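PDB 2HY5: intracellular sulfur oxidation protein dsrF from Allochromatium vinosum, which is of unknown function but could take part in the oxidation of intracellular sulfur, working in an assembly with DsrE and DsrH. Local coordinates for residues Y10-A15 with V39-L44; Y49-G54 with V98-E103; I80-D85 with N113-I118. All coordinates share one frame; numbering follows the deposited sequence.

Contact 1: Y10-A15 with V39-L44; sequences YLNRKA and VCVLFL
Tyr10 and Cys40 begin the backbone ladder that joins strands 7-12 and 38-43, the two parallel strands of a beta-alpha-beta unit whose crossover is helix 21-32. Four hydrogen bonds alternate along it. Tyr10 N donates a hydrogen bond to Cys40 O at 3.0 Å, and Tyr10 O accepts from Leu42 N. Asn12 N then donates to Leu42 O at 2.9 Å, and Asn12 O takes Leu44 N with an N-H...O angle of 175°. The ladder uses N and O of Tyr10 and Asn12 on one strand; on the other side of strand 7-12, Leu11 is bonded through its backbone to Phe134, while Val41 and Phe43 bond across to strand 79-83. On the face toward helix 21-32, the amide of Asn12 lies beside the ring of Phe43, its ND2 over one ring face and 3.6 Å from CE2, the two planes 33° apart. The same ND2 meets Val41 CG1 at 3.3 Å. With an alanine here instead of Phe43, the ring beside Asn12 ND2 is lost, and the amide is likely to be freer to turn. The opposite face carries Leu11 and Leu42, side by side and pointing the same way, with Leu11 CD1 4.0 Å from Leu42 CD2. Past the ladder, Arg13 lays CG alongside Leu44 CB, while its NE end forms a salt bridge with Asp45. At the other end, a chi1 of 177° swings Val39 CG1 away from the backbone N and up to the edge of the Tyr10 ring, 3.4 Å from CE2.

Contact 2: Y49-G54 with V98-E103; sequences YQLTRG and VEIAFE
Arg53 bends back beside Val98, edge of the guanidinium first, and its side chain can be followed atom by atom. CB starts against the valine, 3.9 Å from Val98 CG1. CG sits between the backbone N and the carbonyl carbon (chi1 65°), and the chain bends about CG-CD (chi3 -54°), which folds the guanidinium back toward the backbone of 98-103. CD, NE and CZ carry the chain on to NH1, which comes 3.3 Å from Val98 CA, with Val98 N lying in the guanidinium plane at its edge. NH1 also makes a weak 3.4 Å hydrogen bond to a water, and that water accepts a firmer one from Glu99 N at 2.9 Å, so it bridges the arginine to the backbone. NH2 stays 5.2 Å from Glu99 OE1: opposite charges near each other without touching. This is loop-to-loop packing within the DsrE/DsrF-like fold, where the loop after strand 38-43 meets the run leading into strand 102-103. One direct backbone hydrogen bond ties the two, Val98 N to Leu51 O, with an N-H...O angle of 153°. Val98 CG1 lies against the carbonyl oxygens of this loop, 3.6 Å from Thr52 O. Leu51 CD2 packs loosely on both Val98 CG2 and Ile100 CD1, and Leu51 itself lies against Phe43 and Val82 of the central sheet. Thr52 faces the other way, its OG1 hydrogen-bonded to Arg69 O of the DsrH chain.

Contact 3: I80-D85 with N113-I118; sequences IYVDRD and NIVEVI
Strands 79-83 and 115-118 are parallel neighbours in the central sheet, with 115-118 at its margin within this chain. Their backbones alternate as donor and acceptor: Glu116 N to Ile80 O, Val82 N to Glu116 O, Ile118 N to Val82 O, and finally Arg84 N, in the first turn of helix 84-89, to Ile118 O at 2.8 Å. On one face Glu116 reaches out with CG anti to its backbone N (chi1 175°) and lies beside Tyr81, the carboxylate turned only 22° from the ring plane. Its OE1 meets the ring edge in plane, 3.1 Å from Tyr81 CE2. Ile118 CD1 supports the base of the same tyrosine, 3.7 Å from Tyr81 CB, and helix 120-129 packs over both through Leu126. On the other face Val82 CG2 sits 3.6 Å from Val115 CG1. Ile80 CD1 also meets Ile114 CD1, just before Val115, at 3.3 Å, tighter than usual for two carbons. Val117 CG1 touches Arg84 CB where strand gives way to helix. Asn113 OD1 accepts from Val115 N, from well above its carbonyl plane, forming an Asx turn. Asp83 is the N-cap of helix 84-89, and its OD2 also bonds to Ser86 OG. A carboxylate at this helix start probably interacts favourably with the helix dipole, while the Glu116 oxygen is probably drawn to the slightly positive hydrogens at the ring edge.

In the fold
Contacts 1 and 3 share one parallel sheet: strands 38-43 and 79-83 are neighbours, joined by Val41 O to Tyr81 N and Phe43 N to Tyr81 O, each 2.8 Å and probably hydrogen bonds, and the contact centres lie about 10 Å apart. Contact 2 flanks the sheet, its centre about 13 Å from that of contact 1 and about 10 Å from that of contact 3. Gln50 NE2 approaches Lys14 O at 2.8 Å, and Leu51 packs on Phe43, tying contact 2 to contact 1. Toward contact 3, Ile100 O lies 2.8 Å from Ile114 N. DsrH chains reach all three: Lys14, Thr52 and Asp85 each have a polar partner there.

Contact 1: Y10-A15 with V39-L44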
loop_
_atom_site.group_PDB
_atom_site.type_symbol
_atom_site.label_atom_id
_atom_site.label_comp_id
_atom_site.label_asym_id
_atom_site.label_seq_id
_atom_site.Cartn_x
_atom_site.Cartn_y
_atom_site.Cartn_z
ATOM N N TYR B 10 -17.857 1.250 -10.710
ATOM C CA TYR B 10 -16.451 0.885 -10.596
ATOM C C TYR B 10 -15.746 2.173 -10.213
ATOM O O TYR B 10 -15.610 3.073 -11.037
ATOM C CB TYR B 10 -15.934 0.365 -11.936
ATOM C CG TYR B 10 -16.480 -0.997 -12.275
ATOM C CD1 TYR B 10 -15.845 -2.150 -11.819
ATOM C CD2 TYR B 10 -17.650 -1.140 -13.023
ATOM C CE1 TYR B 10 -16.358 -3.413 -12.096
ATOM C CE2 TYR B 10 -18.174 -2.403 -13.304
ATOM C CZ TYR B 10 -17.519 -3.534 -12.837
ATOM O OH TYR B 10 -18.023 -4.788 -13.103
ATOM N N LEU B 11 -15.321 2.257 -8.957
ATOM C CA LEU B 11 -14.663 3.447 -8.429
ATOM C C LEU B 11 -13.145 3.397 -8.544
ATOM O O LEU B 11 -12.480 2.706 -7.774
ATOM C CB LEU B 11 -15.059 3.639 -6.964
ATOM C CG LEU B 11 -14.472 4.826 -6.201
ATOM C CD1 LEU B 11 -14.897 6.125 -6.851
ATOM C CD2 LEU B 11 -14.943 4.771 -4.756
ATOM N N ASN B 12 -12.610 4.146 -9.507
ATOM C CA ASN B 12 -11.173 4.218 -9.750
ATOM C C ASN B 12 -10.587 5.488 -9.145
ATOM O O ASN B 12 -10.930 6.589 -9.562
ATOM C CB ASN B 12 -10.905 4.193 -11.254
ATOM C CG ASN B 12 -11.205 2.850 -11.869
ATOM O OD1 ASN B 12 -10.705 1.823 -11.409
ATOM N ND2 ASN B 12 -12.022 2.844 -12.915
ATOM N N ARG B 13 -9.689 5.331 -8.178
ATOM C CA ARG B 13 -9.093 6.479 -7.507
ATOM C C ARG B 13 -7.571 6.493 -7.455
ATOM O O ARG B 13 -6.984 7.425 -6.906
ATOM C CB ARG B 13 -9.633 6.575 -6.075
ATOM C CG ARG B 13 -11.123 6.878 -5.987
ATOM C CD ARG B 13 -11.582 6.951 -4.532
ATOM N NE ARG B 13 -10.793 7.911 -3.766
ATOM C CZ ARG B 13 -10.024 7.589 -2.731
ATOM N NH1 ARG B 13 -9.939 6.326 -2.328
ATOM N NH2 ARG B 13 -9.329 8.526 -2.101
ATOM N N LYS B 14 -6.929 5.475 -8.015
ATOM C CA LYS B 14 -5.471 5.414 -7.985
ATOM C C LYS B 14 -4.810 5.652 -9.338
ATOM O O LYS B 14 -5.361 5.325 -10.390
ATOM C CB LYS B 14 -5.017 4.066 -7.417
ATOM C CG LYS B 14 -5.498 3.821 -5.994
ATOM C CD LYS B 14 -5.031 2.476 -5.474
ATOM C CE LYS B 14 -5.608 2.173 -4.098
ATOM N NZ LYS B 14 -5.193 3.169 -3.074
ATOM N N ALA B 15 -3.627 6.258 -9.300
ATOM C CA ALA B 15 -2.879 6.540 -10.515
ATOM C C ALA B 15 -2.365 5.224 -11.076
ATOM O O ALA B 15 -2.129 4.275 -10.331
ATOM C CB ALA B 15 -1.706 7.477 -10.207
ATOM N N VAL B 39 -23.896 -0.592 -15.810
ATOM C CA VAL B 39 -22.567 -0.231 -15.331
ATOM C C VAL B 39 -22.107 1.203 -15.573
ATOM O O VAL B 39 -22.429 1.816 -16.581
ATOM C CB VAL B 39 -21.504 -1.162 -15.968
ATOM C CG1 VAL B 39 -20.104 -0.754 -15.527
ATOM C CG2 VAL B 39 -21.792 -2.606 -15.595
ATOM N N CYS B 40 -21.350 1.732 -14.621
ATOM C CA CYS B 40 -20.773 3.056 -14.778
ATOM C C CYS B 40 -19.381 2.987 -14.176
ATOM O O CYS B 40 -19.150 2.296 -13.180
ATOM C CB CYS B 40 -21.613 4.144 -14.099
ATOM S SG CYS B 40 -21.717 4.078 -12.313
ATOM N N VAL B 41 -18.444 3.676 -14.809
ATOM C CA VAL B 41 -17.072 3.688 -14.339
ATOM C C VAL B 41 -16.752 5.126 -13.985
ATOM O O VAL B 41 -16.884 6.011 -14.819
ATOM C CB VAL B 41 -16.110 3.204 -15.434
ATOM C CG1 VAL B 41 -14.696 3.113 -14.882
ATOM C CG2 VAL B 41 -16.568 1.859 -15.958
ATOM N N LEU B 42 -16.354 5.351 -12.739
ATOM C CA LEU B 42 -16.033 6.693 -12.275
ATOM C C LEU B 42 -14.562 6.838 -11.948
ATOM O O LEU B 42 -13.979 5.994 -11.268
ATOM C CB LEU B 42 -16.856 7.029 -11.024
ATOM C CG LEU B 42 -16.513 8.336 -10.295
ATOM C CD1 LEU B 42 -16.806 9.526 -11.198
ATOM C CD2 LEU B 42 -17.328 8.433 -9.010
ATOM N N PHE B 43 -13.964 7.913 -12.442
ATOM C CA PHE B 43 -12.566 8.195 -12.174
ATOM C C PHE B 43 -12.569 9.422 -11.289
ATOM O O PHE B 43 -13.045 10.486 -11.680
ATOM C CB PHE B 43 -11.801 8.450 -13.474
ATOM C CG PHE B 43 -11.744 7.251 -14.377
ATOM C CD1 PHE B 43 -12.807 6.944 -15.217
ATOM C CD2 PHE B 43 -10.642 6.399 -14.350
ATOM C CE1 PHE B 43 -12.781 5.804 -16.019
ATOM C CE2 PHE B 43 -10.605 5.257 -15.144
ATOM C CZ PHE B 43 -11.677 4.958 -15.983
ATOM N N LEU B 44 -12.050 9.247 -10.082
ATOM C CA LEU B 44 -12.000 10.303 -9.086
ATOM C C LEU B 44 -10.606 10.393 -8.478
ATOM O O LEU B 44 -9.855 9.414 -8.467
ATOM C CB LEU B 44 -13.032 10.001 -7.992
ATOM C CG LEU B 44 -13.046 10.838 -6.711
ATOM C CD1 LEU B 44 -13.455 12.270 -7.028
ATOM C CD2 LEU B 44 -14.012 10.210 -5.711
#

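Contact 2: Y49-G54 with V98-E103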
loop_
_atom_site.group_PDB
_atom_site.type_symbol
_atom_site.label_atom_id
_atom_site.label_comp_id
_atom_site.label_asym_id
_atom_site.label_seq_id
_atom_site.Cartn_x
_atom_site.Cartn_y
_atom_site.Cartn_z
ATOM N N TYR B 49 -6.000 10.219 -13.534
ATOM C CA TYR B 49 -4.722 10.054 -14.221
ATOM C C TYR B 49 -4.718 8.779 -15.060
ATOM O O TYR B 49 -3.884 8.611 -15.955
ATOM C CB TYR B 49 -3.582 10.010 -13.199
ATOM C CG TYR B 49 -3.119 11.370 -12.719
ATOM C CD1 TYR B 49 -2.858 11.600 -11.371
ATOM C CD2 TYR B 49 -2.884 12.407 -13.622
ATOM C CE1 TYR B 49 -2.371 12.825 -10.928
ATOM C CE2 TYR B 49 -2.398 13.635 -13.194
ATOM C CZ TYR B 49 -2.142 13.836 -11.847
ATOM O OH TYR B 49 -1.635 15.039 -11.430
ATOM N N GLN B 50 -5.638 7.866 -14.762
ATOM C CA GLN B 50 -5.710 6.624 -15.523
ATOM C C GLN B 50 -6.099 6.886 -16.976
ATOM O O GLN B 50 -5.816 6.078 -17.861
ATOM C CB GLN B 50 -6.730 5.672 -14.897
ATOM C CG GLN B 50 -6.324 5.094 -13.552
ATOM C CD GLN B 50 -7.328 4.068 -13.050
ATOM O OE1 GLN B 50 -7.998 3.409 -13.842
ATOM N NE2 GLN B 50 -7.416 3.913 -11.737
ATOM N N LEU B 51 -6.740 8.023 -17.224
ATOM C CA LEU B 51 -7.190 8.351 -18.571
ATOM C C LEU B 51 -6.345 9.339 -19.363
ATOM O O LEU B 51 -6.798 9.838 -20.386
ATOM C CB LEU B 51 -8.631 8.866 -18.527
ATOM C CG LEU B 51 -9.700 7.903 -18.006
ATOM C CD1 LEU B 51 -11.056 8.596 -18.027
ATOM C CD2 LEU B 51 -9.725 6.650 -18.868
ATOM N N THR B 52 -5.126 9.628 -18.913
ATOM C CA THR B 52 -4.286 10.568 -19.648
ATOM C C THR B 52 -3.923 10.017 -21.021
ATOM O O THR B 52 -3.767 8.808 -21.202
ATOM C CB THR B 52 -2.980 10.899 -18.888
ATOM O OG1 THR B 52 -2.232 9.696 -18.677
ATOM C CG2 THR B 52 -3.290 11.552 -17.554
ATOM N N ARG B 53 -3.793 10.914 -21.989
ATOM C CA ARG B 53 -3.451 10.513 -23.344
ATOM C C ARG B 53 -1.939 10.534 -23.540
ATOM O O ARG B 53 -1.215 11.197 -22.797
ATOM C CB ARG B 53 -4.120 11.457 -24.349
ATOM C CG ARG B 53 -3.610 12.882 -24.278
ATOM C CD ARG B 53 -4.548 13.884 -24.950
ATOM N NE ARG B 53 -4.868 13.548 -26.335
ATOM C CZ ARG B 53 -5.873 12.758 -26.707
ATOM N NH1 ARG B 53 -6.669 12.214 -25.797
ATOM N NH2 ARG B 53 -6.086 12.517 -27.994
ATOM N N GLY B 54 -1.468 9.780 -24.525
ATOM C CA GLY B 54 -0.046 9.757 -24.829
ATOM C C GLY B 54 0.902 9.045 -23.883
ATOM O O GLY B 54 2.081 9.393 -23.806
ATOM N N VAL B 98 -7.990 10.656 -22.844
ATOM C CA VAL B 98 -8.245 9.908 -24.060
ATOM C C VAL B 98 -9.738 9.937 -24.350
ATOM O O VAL B 98 -10.559 10.178 -23.457
ATOM C CB VAL B 98 -7.816 8.428 -23.924
ATOM C CG1 VAL B 98 -6.323 8.336 -23.632
ATOM C CG2 VAL B 98 -8.628 7.748 -22.824
ATOM N N GLU B 99 -10.084 9.709 -25.608
ATOM C CA GLU B 99 -11.480 9.668 -26.004
ATOM C C GLU B 99 -11.856 8.197 -26.049
ATOM O O GLU B 99 -11.044 7.357 -26.434
ATOM C CB GLU B 99 -11.669 10.301 -27.384
ATOM C CG GLU B 99 -11.362 11.786 -27.427
ATOM C CD GLU B 99 -11.648 12.396 -28.783
ATOM O OE1 GLU B 99 -10.988 11.997 -29.767
ATOM O OE2 GLU B 99 -12.534 13.272 -28.866
ATOM N N ILE B 100 -13.077 7.887 -25.636
ATOM C CA ILE B 100 -13.552 6.513 -25.642
ATOM C C ILE B 100 -14.825 6.463 -26.475
ATOM O O ILE B 100 -15.863 7.007 -26.081
ATOM C CB ILE B 100 -13.828 6.023 -24.206
ATOM C CG1 ILE B 100 -12.524 6.049 -23.403
ATOM C CG2 ILE B 100 -14.436 4.624 -24.234
ATOM C CD1 ILE B 100 -12.682 5.631 -21.943
ATOM N N ALA B 101 -14.732 5.813 -27.632
ATOM C CA ALA B 101 -15.859 5.701 -28.551
ATOM C C ALA B 101 -16.901 4.682 -28.117
ATOM O O ALA B 101 -16.617 3.770 -27.342
ATOM C CB ALA B 101 -15.351 5.355 -29.947
ATOM N N PHE B 102 -18.113 4.850 -28.628
ATOM C CA PHE B 102 -19.211 3.944 -28.320
ATOM C C PHE B 102 -20.126 3.834 -29.524
ATOM O O PHE B 102 -20.586 4.843 -30.059
ATOM C CB PHE B 102 -20.010 4.448 -27.112
ATOM C CG PHE B 102 -21.222 3.605 -26.784
ATOM C CD1 PHE B 102 -22.431 3.810 -27.441
ATOM C CD2 PHE B 102 -21.144 2.594 -25.830
ATOM C CE1 PHE B 102 -23.547 3.023 -27.155
ATOM C CE2 PHE B 102 -22.252 1.799 -25.536
ATOM C CZ PHE B 102 -23.457 2.015 -26.200
ATOM N N GLU B 103 -20.380 2.608 -29.960
ATOM C CA GLU B 103 -21.266 2.393 -31.088
ATOM C C GLU B 103 -22.137 1.179 -30.828
ATOM O O GLU B 103 -21.681 0.174 -30.276
ATOM C CB GLU B 103 -20.474 2.201 -32.384
ATOM C CG GLU B 103 -19.766 0.866 -32.510
ATOM C CD GLU B 103 -19.224 0.631 -33.907
ATOM O OE1 GLU B 103 -18.645 -0.449 -34.148
ATOM O OE2 GLU B 103 -19.380 1.526 -34.765
HETATM O O HOH W 1 -7.975 9.674 -27.635
#

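Contact 3: I80-D85 with N113-I118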
loop_
_atom_site.group_PDB
_atom_site.type_symbol
_atom_site.label_atom_id
_atom_site.label_comp_id
_atom_site.label_asym_id
_atom_site.label_seq_id
_atom_site.Cartn_x
_atom_site.Cartn_y
_atom_site.Cartn_z
ATOM N N ILE B 80 -19.124 6.527 -18.541
ATOM C CA ILE B 80 -17.777 6.718 -18.016
ATOM C C ILE B 80 -17.721 8.158 -17.520
ATOM O O ILE B 80 -17.903 9.094 -18.294
ATOM C CB ILE B 80 -16.723 6.480 -19.114
ATOM C CG1 ILE B 80 -16.791 5.019 -19.567
ATOM C CG2 ILE B 80 -15.335 6.820 -18.593
ATOM C CD1 ILE B 80 -15.809 4.664 -20.661
ATOM N N TYR B 81 -17.495 8.323 -16.221
ATOM C CA TYR B 81 -17.464 9.649 -15.611
ATOM C C TYR B 81 -16.122 10.045 -15.025
ATOM O O TYR B 81 -15.386 9.213 -14.500
ATOM C CB TYR B 81 -18.514 9.736 -14.504
ATOM C CG TYR B 81 -19.917 9.398 -14.948
ATOM C CD1 TYR B 81 -20.480 8.153 -14.666
ATOM C CD2 TYR B 81 -20.688 10.327 -15.641
ATOM C CE1 TYR B 81 -21.781 7.844 -15.062
ATOM C CE2 TYR B 81 -21.984 10.032 -16.042
ATOM C CZ TYR B 81 -22.525 8.792 -15.749
ATOM O OH TYR B 81 -23.810 8.508 -16.143
ATOM N N VAL B 82 -15.830 11.341 -15.094
ATOM C CA VAL B 82 -14.586 11.890 -14.568
ATOM C C VAL B 82 -14.923 13.101 -13.709
ATOM O O VAL B 82 -15.615 14.011 -14.159
ATOM C CB VAL B 82 -13.641 12.319 -15.711
ATOM C CG1 VAL B 82 -12.336 12.848 -15.137
ATOM C CG2 VAL B 82 -13.377 11.132 -16.623
ATOM N N ASP B 83 -14.435 13.100 -12.470
ATOM C CA ASP B 83 -14.691 14.187 -11.525
ATOM C C ASP B 83 -13.996 15.478 -11.948
ATOM O O ASP B 83 -12.777 15.530 -12.018
ATOM C CB ASP B 83 -14.218 13.775 -10.128
ATOM C CG ASP B 83 -14.520 14.824 -9.080
ATOM O OD1 ASP B 83 -15.714 15.139 -8.885
ATOM O OD2 ASP B 83 -13.566 15.335 -8.455
ATOM N N ARG B 84 -14.770 16.530 -12.202
ATOM C CA ARG B 84 -14.172 17.789 -12.643
ATOM C C ARG B 84 -13.239 18.430 -11.620
ATOM O O ARG B 84 -12.236 19.034 -11.989
ATOM C CB ARG B 84 -15.263 18.795 -13.058
ATOM C CG ARG B 84 -15.968 19.515 -11.923
ATOM C CD ARG B 84 -17.154 20.320 -12.461
ATOM N NE ARG B 84 -16.760 21.351 -13.421
ATOM C CZ ARG B 84 -16.338 22.569 -13.086
ATOM N NH1 ARG B 84 -16.256 22.920 -11.811
ATOM N NH2 ARG B 84 -15.998 23.439 -14.030
ATOM N N ASP B 85 -13.556 18.304 -10.338
ATOM C CA ASP B 85 -12.711 18.897 -9.308
ATOM C C ASP B 85 -11.340 18.230 -9.273
ATOM O O ASP B 85 -10.325 18.893 -9.061
ATOM C CB ASP B 85 -13.394 18.789 -7.946
ATOM C CG ASP B 85 -14.626 19.668 -7.848
ATOM O OD1 ASP B 85 -15.405 19.514 -6.884
ATOM O OD2 ASP B 85 -14.809 20.526 -8.738
ATOM N N ASN B 113 -16.763 9.994 -28.463
ATOM C CA ASN B 113 -16.300 9.986 -27.082
ATOM C C ASN B 113 -17.460 10.047 -26.105
ATOM O O ASN B 113 -18.327 10.915 -26.203
ATOM C CB ASN B 113 -15.351 11.169 -26.841
ATOM C CG ASN B 113 -14.752 11.165 -25.442
ATOM O OD1 ASN B 113 -14.631 10.116 -24.809
ATOM N ND2 ASN B 113 -14.354 12.340 -24.964
ATOM N N ILE B 114 -17.477 9.116 -25.162
ATOM C CA ILE B 114 -18.528 9.094 -24.162
ATOM C C ILE B 114 -18.021 9.487 -22.778
ATOM O O ILE B 114 -18.786 9.511 -21.815
ATOM C CB ILE B 114 -19.225 7.709 -24.104
ATOM C CG1 ILE B 114 -18.196 6.578 -24.090
ATOM C CG2 ILE B 114 -20.135 7.549 -25.309
ATOM C CD1 ILE B 114 -17.336 6.521 -22.859
ATOM N N VAL B 115 -16.732 9.797 -22.674
ATOM C CA VAL B 115 -16.172 10.209 -21.391
ATOM C C VAL B 115 -16.814 11.540 -21.014
ATOM O O VAL B 115 -16.717 12.528 -21.758
ATOM C CB VAL B 115 -14.642 10.388 -21.464
ATOM C CG1 VAL B 115 -14.119 10.928 -20.139
ATOM C CG2 VAL B 115 -13.978 9.058 -21.777
ATOM N N GLU B 116 -17.474 11.561 -19.863
ATOM C CA GLU B 116 -18.144 12.767 -19.402
ATOM C C GLU B 116 -17.587 13.329 -18.104
ATOM O O GLU B 116 -17.476 12.621 -17.106
ATOM C CB GLU B 116 -19.638 12.493 -19.231
ATOM C CG GLU B 116 -20.403 13.661 -18.644
ATOM C CD GLU B 116 -21.899 13.419 -18.602
ATOM O OE1 GLU B 116 -22.337 12.466 -17.925
ATOM O OE2 GLU B 116 -22.636 14.185 -19.255
ATOM N N VAL B 117 -17.244 14.613 -18.126
ATOM C CA VAL B 117 -16.733 15.294 -16.946
ATOM C C VAL B 117 -17.936 15.810 -16.158
ATOM O O VAL B 117 -18.797 16.507 -16.707
ATOM C CB VAL B 117 -15.816 16.467 -17.350
ATOM C CG1 VAL B 117 -15.375 17.238 -16.118
ATOM C CG2 VAL B 117 -14.611 15.934 -18.104
ATOM N N ILE B 118 -17.997 15.457 -14.877
ATOM C CA ILE B 118 -19.110 15.860 -14.025
ATOM C C ILE B 118 -18.707 16.532 -12.723
ATOM O O ILE B 118 -17.586 16.365 -12.239
ATOM C CB ILE B 118 -19.999 14.654 -13.674
ATOM C CG1 ILE B 118 -19.157 13.564 -12.998
ATOM C CG2 ILE B 118 -20.676 14.140 -14.934
ATOM C CD1 ILE B 118 -19.987 12.406 -12.426
HETATM O O HOH W 2 -20.615 8.630 -20.064
HETATM O O HOH W 3 -25.317 11.155 -17.341
HETATM O O HOH W 4 -16.103 17.496 -9.354
#